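Local structure of hypothetical protein (Trypanosoma cruzi, 1YZV) at residues A[103-108]-A[129-134]; A[176-181]-A[187-192]. The protein is of unknown function but belongs to the isochorismatase superfamily and is a putative ribonuclease. All coordinates share one frame; numbering follows the deposited sequence.

Contact 1: A[103-108]-A[129-134]; sequences PLVDLP and AALLDM
The carboxylate of D106 is the flat group that meets the other segment. The methyl CE of M134 lies over one face of it, above OD1 and somewhat tilted from the normal, with CE 3.9 Å from OD1. This is a van der Waals contact, not a hydrogen bond. The same methyl reaches the base of the aspartate, 4.0 Å from D106 CA and 4.1 Å from D106 CB. The chain of M134 runs out straight at chi2 (172°) and then bends at chi3 (63°). That bend turns CE across the start of the D106 side chain. V105 is the third neighbour of this methyl, through CG1 at 4.1 Å from M134 CE. The other branch of the valine, CG2, stands anti to the backbone N and faces L131, where it is 4.3 Å from CD2.

The setting is a parallel alpha/beta fold. Helix 102-105 leads into strand 110-118, and helix 120-133 follows that strand. V105 and L131 both also rest on V113 of the strand, so the two helix ends pack beside each other on one face of the sheet. L97 adds to the apolar patch, touching V105 and M134.

D106 is the centre of an inverse gamma turn, closed by a weak bond from L107 N to V105 O (2.8 Å). The turn takes the chain out of the short helix. V105 O also receives a hydrogen bond from K136 NZ, just past the end of helix 120-133.

Contact 2: A[176-181]-A[187-192]; sequences ILMQLL and PVFKTI
The sulfur of M178 meets the ring of F189 in a Met-aromatic contact. SD approaches at the edge of the ring, in its plane, 88° off the normal. It is 3.9 Å from CE1 and 5.3 Å from the ring centroid. The M178 chain bends at chi2 (-64°) and chi3 and projects outward from its helix, bringing SD to the ring edge. With CG of F189 anti to the backbone N (chi1 -175°), the ring extends past L181 towards M178, and its CD1-CE1 edge meets both.

The aliphatic contacts line up next to this pair. CD2 of L181 also comes to the ring at its edge, 3.8 Å from F189 CD1. The sulfur and this methyl therefore meet neighbouring carbons of one rim. CD2 of L181 goes on to touch I192, at 4.1 Å from CG2. That same I192 methyl takes CD2 of L177 at 3.8 Å. Another part of L181 meets V188: CG and CD1 each lie 4.0 Å from V188 CG2.

No hydrogen bond joins the two segments. Polar groups bond to other partners: V188 N is held by D186 OD1 in the connecting loop, and M178 O accepts from Q126 NE2 of the third subunit. F94 of the third subunit also packs on M178 and F189, so this pair belongs to a subunit interface. L52 of helix 39-56 touches L177 and I192.

Helices 173-181 and 189-197 run in opposite senses along this seam and are joined by a short loop, a helical hairpin at the C-terminal end of the alpha/beta fold.

How the contacts relate
Contact 1 comes first along the chain and closes before contact 2 opens. Their centres are 24 Å apart, and their nearest atoms about 12 Å apart, without touching. The parallel sheet stands between them. V105 and L131 of contact 1 pack on V113 of strand 110-118. I176 and L180, in the first segment of contact 2, pack on V114 and Q112 of that strand, its opposite face. The contacts thus lie in the helical layers on opposite faces of the sheet, in a three-layer alpha/beta/alpha sandwich. Both also lie near subunit boundaries of the four-chain assembly. Helix 120-133 of contact 1 carries Q126, whose copy in the third subunit bonds to contact 2.

Contact 1: A[103-108]-A[129-134]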
loop_
_atom_site.group_PDB
_atom_site.type_symbol
_atom_site.label_atom_id
_atom_site.label_comp_id
_atom_site.label_asym_id
_atom_site.label_seq_id
_atom_site.Cartn_x
_atom_site.Cartn_y
_atom_site.Cartn_z
ATOM N N PRO A 103 26.596 21.798 1.517
ATOM C CA PRO A 103 27.925 21.391 2.011
ATOM C C PRO A 103 27.909 20.481 3.262
ATOM O O PRO A 103 28.973 20.011 3.726
ATOM C CB PRO A 103 28.602 22.719 2.366
ATOM C CG PRO A 103 27.706 23.813 1.815
ATOM C CD PRO A 103 26.343 23.234 1.721
ATOM N N LEU A 104 26.731 20.300 3.848
ATOM C CA LEU A 104 26.569 19.431 5.016
ATOM C C LEU A 104 26.168 18.014 4.657
ATOM O O LEU A 104 26.432 17.097 5.430
ATOM C CB LEU A 104 25.530 20.022 5.975
ATOM C CG LEU A 104 25.982 20.908 7.144
ATOM C CD1 LEU A 104 27.285 21.526 6.966
ATOM C CD2 LEU A 104 24.922 21.962 7.455
ATOM N N VAL A 105 25.536 17.831 3.505
ATOM C CA VAL A 105 25.000 16.539 3.106
ATOM C C VAL A 105 25.528 16.065 1.762
ATOM O O VAL A 105 25.518 14.871 1.484
ATOM C CB VAL A 105 23.418 16.608 3.067
ATOM C CG1 VAL A 105 22.909 17.573 1.999
ATOM C CG2 VAL A 105 22.809 15.252 2.836
ATOM N N ASP A 106 25.936 16.992 0.889
ATOM C CA ASP A 106 26.483 16.609 -0.431
ATOM C C ASP A 106 27.938 16.142 -0.268
ATOM O O ASP A 106 28.844 16.681 -0.892
ATOM C CB ASP A 106 26.403 17.795 -1.392
ATOM C CG ASP A 106 26.641 17.425 -2.841
ATOM O OD1 ASP A 106 26.397 16.261 -3.261
ATOM O OD2 ASP A 106 26.942 18.374 -3.597
ATOM N N LEU A 107 28.151 15.182 0.619
ATOM C CA LEU A 107 29.473 14.551 0.860
ATOM C C LEU A 107 29.247 13.046 0.771
ATOM O O LEU A 107 28.236 12.560 1.243
ATOM C CB LEU A 107 29.989 14.904 2.263
ATOM C CG LEU A 107 30.155 16.396 2.605
ATOM C CD1 LEU A 107 30.248 16.667 4.111
ATOM C CD2 LEU A 107 31.393 16.937 1.898
ATOM N N PRO A 108 30.170 12.295 0.149
ATOM C CA PRO A 108 29.967 10.851 -0.011
ATOM C C PRO A 108 29.776 10.065 1.315
ATOM O O PRO A 108 29.015 9.122 1.339
ATOM C CB PRO A 108 31.241 10.407 -0.758
ATOM C CG PRO A 108 32.240 11.353 -0.378
ATOM C CD PRO A 108 31.491 12.690 -0.368
ATOM N N ALA A 129 12.091 13.912 -2.106
ATOM C CA ALA A 129 12.292 13.830 -3.528
ATOM C C ALA A 129 13.656 14.371 -3.927
ATOM O O ALA A 129 14.338 13.777 -4.764
ATOM C CB ALA A 129 11.166 14.575 -4.281
ATOM N N ALA A 130 14.016 15.535 -3.394
ATOM C CA ALA A 130 15.321 16.159 -3.680
ATOM C C ALA A 130 16.516 15.276 -3.228
ATOM O O ALA A 130 17.494 15.114 -3.961
ATOM C CB ALA A 130 15.390 17.537 -3.017
ATOM N N LEU A 131 16.402 14.644 -2.058
ATOM C CA LEU A 131 17.404 13.719 -1.576
ATOM C C LEU A 131 17.489 12.480 -2.456
ATOM O O LEU A 131 18.581 11.987 -2.756
ATOM C CB LEU A 131 17.126 13.314 -0.107
ATOM C CG LEU A 131 17.358 14.455 0.880
ATOM C CD1 LEU A 131 16.711 14.123 2.211
ATOM C CD2 LEU A 131 18.886 14.715 1.056
ATOM N N LEU A 132 16.356 12.028 -2.960
ATOM C CA LEU A 132 16.391 10.891 -3.860
ATOM C C LEU A 132 17.102 11.268 -5.151
ATOM O O LEU A 132 17.849 10.453 -5.697
ATOM C CB LEU A 132 15.003 10.371 -4.168
ATOM C CG LEU A 132 14.287 9.530 -3.097
ATOM C CD1 LEU A 132 12.939 9.134 -3.638
ATOM C CD2 LEU A 132 15.142 8.300 -2.733
ATOM N N ASP A 133 16.899 12.493 -5.614
ATOM C CA ASP A 133 17.646 12.975 -6.758
ATOM C C ASP A 133 19.143 12.999 -6.529
ATOM O O ASP A 133 19.875 12.931 -7.493
ATOM C CB ASP A 133 17.202 14.373 -7.175
ATOM C CG ASP A 133 15.880 14.363 -7.885
ATOM O OD1 ASP A 133 15.536 13.300 -8.452
ATOM O OD2 ASP A 133 15.193 15.419 -7.892
ATOM N N MET A 134 19.588 13.208 -5.295
ATOM C CA MET A 134 21.016 13.176 -4.942
ATOM C C MET A 134 21.559 11.766 -4.647
ATOM O O MET A 134 22.675 11.630 -4.146
ATOM C CB MET A 134 21.236 13.999 -3.681
ATOM C CG MET A 134 21.016 15.457 -3.871
ATOM S SD MET A 134 21.066 16.373 -2.330
ATOM C CE MET A 134 22.755 16.072 -1.827
#

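Contact 2: A[176-181]-A[187-192]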
loop_
_atom_site.group_PDB
_atom_site.type_symbol
_atom_site.label_atom_id
_atom_site.label_comp_id
_atom_site.label_asym_id
_atom_site.label_seq_id
_atom_site.Cartn_x
_atom_site.Cartn_y
_atom_site.Cartn_z
ATOM N N ILE A 176 13.810 3.543 13.873
ATOM C CA ILE A 176 14.984 4.233 13.331
ATOM C C ILE A 176 16.170 4.161 14.325
ATOM O O ILE A 176 17.280 3.725 13.953
ATOM C CB ILE A 176 14.622 5.653 12.929
ATOM C CG1 ILE A 176 13.752 5.621 11.670
ATOM C CG2 ILE A 176 15.846 6.565 12.771
ATOM C CD1 ILE A 176 12.939 6.876 11.443
ATOM N N LEU A 177 15.901 4.445 15.601
ATOM C CA LEU A 177 16.934 4.325 16.615
ATOM C C LEU A 177 17.595 2.941 16.585
ATOM O O LEU A 177 18.842 2.819 16.610
ATOM C CB LEU A 177 16.353 4.628 18.007
ATOM C CG LEU A 177 16.605 6.002 18.556
ATOM C CD1 LEU A 177 16.046 7.072 17.626
ATOM C CD2 LEU A 177 16.049 6.128 19.972
ATOM N N MET A 178 16.767 1.897 16.572
ATOM C CA MET A 178 17.240 0.514 16.691
ATOM C C MET A 178 17.850 -0.001 15.376
ATOM O O MET A 178 18.773 -0.815 15.409
ATOM C CB MET A 178 16.090 -0.382 17.181
ATOM C CG MET A 178 15.569 0.026 18.561
ATOM S SD MET A 178 16.825 -0.190 19.813
ATOM C CE MET A 178 17.638 1.410 19.921
ATOM N N GLN A 179 17.435 0.586 14.244
ATOM C CA GLN A 179 18.122 0.383 12.945
ATOM C C GLN A 179 19.569 0.879 12.921
ATOM O O GLN A 179 20.459 0.225 12.350
ATOM C CB GLN A 179 17.368 1.040 11.775
ATOM C CG GLN A 179 16.101 0.312 11.373
ATOM C CD GLN A 179 15.223 1.174 10.440
ATOM O OE1 GLN A 179 15.726 1.751 9.504
ATOM N NE2 GLN A 179 13.941 1.278 10.741
ATOM N N LEU A 180 19.805 2.027 13.534
ATOM C CA LEU A 180 21.135 2.621 13.559
ATOM C C LEU A 180 22.050 1.844 14.485
ATOM O O LEU A 180 23.239 1.920 14.311
ATOM C CB LEU A 180 21.094 4.086 13.974
ATOM C CG LEU A 180 20.488 4.991 12.927
ATOM C CD1 LEU A 180 19.964 6.310 13.567
ATOM C CD2 LEU A 180 21.508 5.238 11.780
ATOM N N LEU A 181 21.500 1.259 15.560
ATOM C CA LEU A 181 22.288 0.523 16.550
ATOM C C LEU A 181 22.511 -0.964 16.292
ATOM O O LEU A 181 23.543 -1.506 16.716
ATOM C CB LEU A 181 21.711 0.691 17.950
ATOM C CG LEU A 181 22.172 1.907 18.754
ATOM C CD1 LEU A 181 22.028 3.221 17.993
ATOM C CD2 LEU A 181 21.321 1.941 19.931
ATOM N N PRO A 187 28.189 -0.253 21.991
ATOM C CA PRO A 187 28.625 0.679 23.061
ATOM C C PRO A 187 27.653 1.843 23.404
ATOM O O PRO A 187 27.743 2.352 24.503
ATOM C CB PRO A 187 29.935 1.267 22.514
ATOM C CG PRO A 187 30.429 0.272 21.522
ATOM C CD PRO A 187 29.205 -0.394 20.940
ATOM N N VAL A 188 26.880 2.373 22.450
ATOM C CA VAL A 188 25.962 3.482 22.768
ATOM C C VAL A 188 24.578 3.035 23.224
ATOM O O VAL A 188 23.763 3.884 23.592
ATOM C CB VAL A 188 25.801 4.556 21.613
ATOM C CG1 VAL A 188 27.121 5.096 21.184
ATOM C CG2 VAL A 188 25.119 4.009 20.411
ATOM N N PHE A 189 24.262 1.738 23.155
ATOM C CA PHE A 189 22.915 1.314 23.518
ATOM C C PHE A 189 22.459 1.794 24.904
ATOM O O PHE A 189 21.322 2.306 25.085
ATOM C CB PHE A 189 22.751 -0.201 23.428
ATOM C CG PHE A 189 21.361 -0.643 23.674
ATOM C CD1 PHE A 189 20.405 -0.545 22.682
ATOM C CD2 PHE A 189 21.000 -1.200 24.897
ATOM C CE1 PHE A 189 19.081 -0.944 22.930
ATOM C CE2 PHE A 189 19.715 -1.562 25.133
ATOM C CZ PHE A 189 18.760 -1.471 24.129
ATOM N N LYS A 190 23.304 1.579 25.893
ATOM C CA LYS A 190 22.962 1.986 27.262
ATOM C C LYS A 190 22.683 3.466 27.361
ATOM O O LYS A 190 21.761 3.896 28.072
ATOM C CB LYS A 190 24.089 1.602 28.225
ATOM C CG LYS A 190 23.821 1.960 29.664
ATOM C CD LYS A 190 22.957 0.888 30.350
ATOM C CE LYS A 190 22.717 1.194 31.845
ATOM N NZ LYS A 190 22.043 0.010 32.458
ATOM N N THR A 191 23.397 4.253 26.566
ATOM C CA THR A 191 23.144 5.682 26.537
ATOM C C THR A 191 21.814 6.061 25.865
ATOM O O THR A 191 21.188 7.002 26.267
ATOM C CB THR A 191 24.302 6.428 25.834
ATOM O OG1 THR A 191 25.536 6.119 26.492
ATOM C CG2 THR A 191 24.085 7.901 25.898
ATOM N N ILE A 192 21.425 5.331 24.825
ATOM C CA ILE A 192 20.239 5.599 23.982
ATOM C C ILE A 192 18.944 5.012 24.530
ATOM O O ILE A 192 17.834 5.545 24.285
ATOM C CB ILE A 192 20.484 4.974 22.526
ATOM C CG1 ILE A 192 21.574 5.740 21.810
ATOM C CG2 ILE A 192 19.236 4.983 21.669
ATOM C CD1 ILE A 192 21.476 7.186 22.006
#